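Local structure of SnoaL-like domain-containing protein (Catenulispora acidiphila, 4H3U) at residues Met25-Ile30 with Val87-Ala92. The protein is of unknown function but has a ketosteroid isomerase-like, SnoaL-type fold and may take part in trimethylamine metabolism. Numbering follows the deposited sequence.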
loop_
_atom_site.group_PDB
_atom_site.type_symbol
_atom_site.label_atom_id
_atom_site.label_comp_id
_atom_site.label_asym_id
_atom_site.label_seq_id
_atom_site.Cartn_x
_atom_site.Cartn_y
_atom_site.Cartn_z
HETATM N N MSE A 25 -17.002 5.818 -8.249
HETATM C CA MSE A 25 -17.920 5.276 -9.296
HETATM C C MSE A 25 -17.245 5.251 -10.653
HETATM O O MSE A 25 -16.832 4.186 -11.113
HETATM C CB MSE A 25 -19.221 6.078 -9.306
ATOM N N THR A 26 -17.091 6.411 -11.293
ATOM C CA THR A 26 -16.467 6.488 -12.626
ATOM C C THR A 26 -14.939 6.393 -12.561
ATOM O O THR A 26 -14.267 7.210 -11.913
ATOM C CB THR A 26 -16.837 7.792 -13.374
ATOM O OG1 THR A 26 -18.258 7.943 -13.441
ATOM C CG2 THR A 26 -16.295 7.773 -14.805
ATOM N N THR A 27 -14.393 5.423 -13.279
ATOM C CA THR A 27 -12.951 5.210 -13.313
ATOM C C THR A 27 -12.262 6.120 -14.321
ATOM O O THR A 27 -12.640 6.126 -15.488
ATOM C CB THR A 27 -12.643 3.758 -13.703
ATOM O OG1 THR A 27 -13.253 2.884 -12.759
ATOM C CG2 THR A 27 -11.150 3.500 -13.720
ATOM N N PRO A 28 -11.244 6.890 -13.885
ATOM C CA PRO A 28 -10.519 7.761 -14.821
ATOM C C PRO A 28 -9.927 6.950 -15.982
ATOM O O PRO A 28 -9.411 5.843 -15.751
ATOM C CB PRO A 28 -9.434 8.382 -13.940
ATOM C CG PRO A 28 -10.055 8.378 -12.585
ATOM C CD PRO A 28 -10.846 7.115 -12.487
ATOM N N GLU A 29 -9.887 7.517 -17.176
ATOM C CA GLU A 29 -9.309 6.809 -18.298
ATOM C C GLU A 29 -7.831 6.424 -18.041
ATOM O O GLU A 29 -7.400 5.399 -18.530
ATOM C CB GLU A 29 -9.516 7.635 -19.578
ATOM C CG GLU A 29 -11.022 7.780 -19.913
ATOM C CD GLU A 29 -11.730 6.447 -20.243
ATOM O OE1 GLU A 29 -11.199 5.615 -21.026
ATOM O OE2 GLU A 29 -12.875 6.240 -19.759
ATOM N N ILE A 30 -7.086 7.285 -17.340
ATOM C CA ILE A 30 -5.686 6.998 -17.067
ATOM C C ILE A 30 -5.536 5.700 -16.264
ATOM O O ILE A 30 -4.559 4.956 -16.445
ATOM C CB ILE A 30 -4.971 8.191 -16.375
ATOM C CG1 ILE A 30 -3.459 7.987 -16.347
ATOM C CG2 ILE A 30 -5.461 8.422 -14.963
ATOM C CD1 ILE A 30 -2.803 7.808 -17.683
ATOM N N VAL A 87 -3.586 -6.990 -14.028
ATOM C CA VAL A 87 -4.029 -6.017 -13.042
ATOM C C VAL A 87 -5.462 -5.622 -13.357
ATOM O O VAL A 87 -5.735 -5.212 -14.457
ATOM C CB VAL A 87 -3.141 -4.758 -13.059
ATOM C CG1 VAL A 87 -3.708 -3.685 -12.167
ATOM C CG2 VAL A 87 -1.715 -5.112 -12.654
ATOM N N THR A 88 -6.364 -5.857 -12.393
ATOM C CA THR A 88 -7.773 -5.533 -12.564
ATOM C C THR A 88 -8.121 -4.428 -11.586
ATOM O O THR A 88 -7.629 -4.371 -10.474
ATOM C CB THR A 88 -8.666 -6.758 -12.337
ATOM O OG1 THR A 88 -8.499 -7.231 -11.022
ATOM C CG2 THR A 88 -8.308 -7.857 -13.275
ATOM N N ILE A 89 -8.984 -3.513 -12.003
ATOM C CA ILE A 89 -9.398 -2.409 -11.176
ATOM C C ILE A 89 -10.614 -2.766 -10.337
ATOM O O ILE A 89 -11.659 -3.141 -10.885
ATOM C CB ILE A 89 -9.734 -1.213 -12.083
ATOM C CG1 ILE A 89 -8.540 -0.834 -12.984
ATOM C CG2 ILE A 89 -10.179 -0.010 -11.249
ATOM C CD1 ILE A 89 -7.255 -0.540 -12.222
ATOM N N THR A 90 -10.482 -2.615 -9.039
ATOM C CA THR A 90 -11.569 -2.788 -8.090
ATOM C C THR A 90 -12.351 -1.491 -7.988
ATOM O O THR A 90 -13.581 -1.482 -8.155
ATOM C CB THR A 90 -11.054 -3.217 -6.721
ATOM O OG1 THR A 90 -10.261 -4.391 -6.879
ATOM C CG2 THR A 90 -12.208 -3.518 -5.783
ATOM N N LYS A 91 -11.648 -0.380 -7.731
ATOM C CA LYS A 91 -12.256 0.945 -7.720
ATOM C C LYS A 91 -11.151 1.977 -7.800
ATOM O O LYS A 91 -10.014 1.659 -7.541
ATOM C CB LYS A 91 -13.167 1.164 -6.524
ATOM C CG LYS A 91 -12.439 1.159 -5.232
ATOM C CD LYS A 91 -13.301 1.378 -3.977
ATOM C CE LYS A 91 -14.272 0.245 -3.748
ATOM N NZ LYS A 91 -15.091 0.547 -2.536
ATOM N N ALA A 92 -11.483 3.174 -8.216
ATOM C CA ALA A 92 -10.517 4.225 -8.284
ATOM C C ALA A 92 -11.229 5.539 -8.089
ATOM O O ALA A 92 -12.410 5.652 -8.402
ATOM C CB ALA A 92 -9.752 4.203 -9.599
HETATM O O HOH W 1 -14.221 7.622 -9.208
HETATM O O HOH W 2 -13.952 3.172 -9.846
#
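The methyl of A92 points at the N-terminal lead-in of the chain and meets two side chains there: CD of P28 lies 4.2 Å from CB of A92, and CG2 of T27 lies 4.4 Å from the same CB. The conformation of T27 divides its two branches between different jobs. With OG1 at chi1 -59°, the methyl CG2 is set roughly anti to the backbone N and is carried to the strand, where it completes a triangle with the A92 methyl and CG2 of I89, the latter 4.4 Å away, while OG1 is left to a water. It is this CG2 branch of I89, not the longer CG1-CD1 arm, that comes nearest T27. All these approaches are loose, at the outer end of van der Waals range, and little surface is buried.

The polar side of the junction is bridged by water. One water donates to both T26 O, at 2.7 Å, and A92 O, at 2.8 Å, and so joins two carbonyls that could not bond to each other directly. A second accepts the amide hydrogen of A92, its oxygen 3.0 Å from A92 N, and hydrogen-bonds to the T27 hydroxyl, 3.0 Å from OG1; its bond to M25 O is weak. A92 is thus held by water at both its N and its O.

Just before A92 the strand turns a corner at a classic beta bulge, where T90 and K91 both face E102 of strand 98-109. P28 takes the N-cap position of helix 29-39, so the contact ties the entrance of that helix to strand 82-95, which bends here and is one of the two edge strands of the sheet within this chain. The same helix packs along this strand, with V31 against I89 and both W34 and W38 against V87, while K91 packs on H98 of the second subunit.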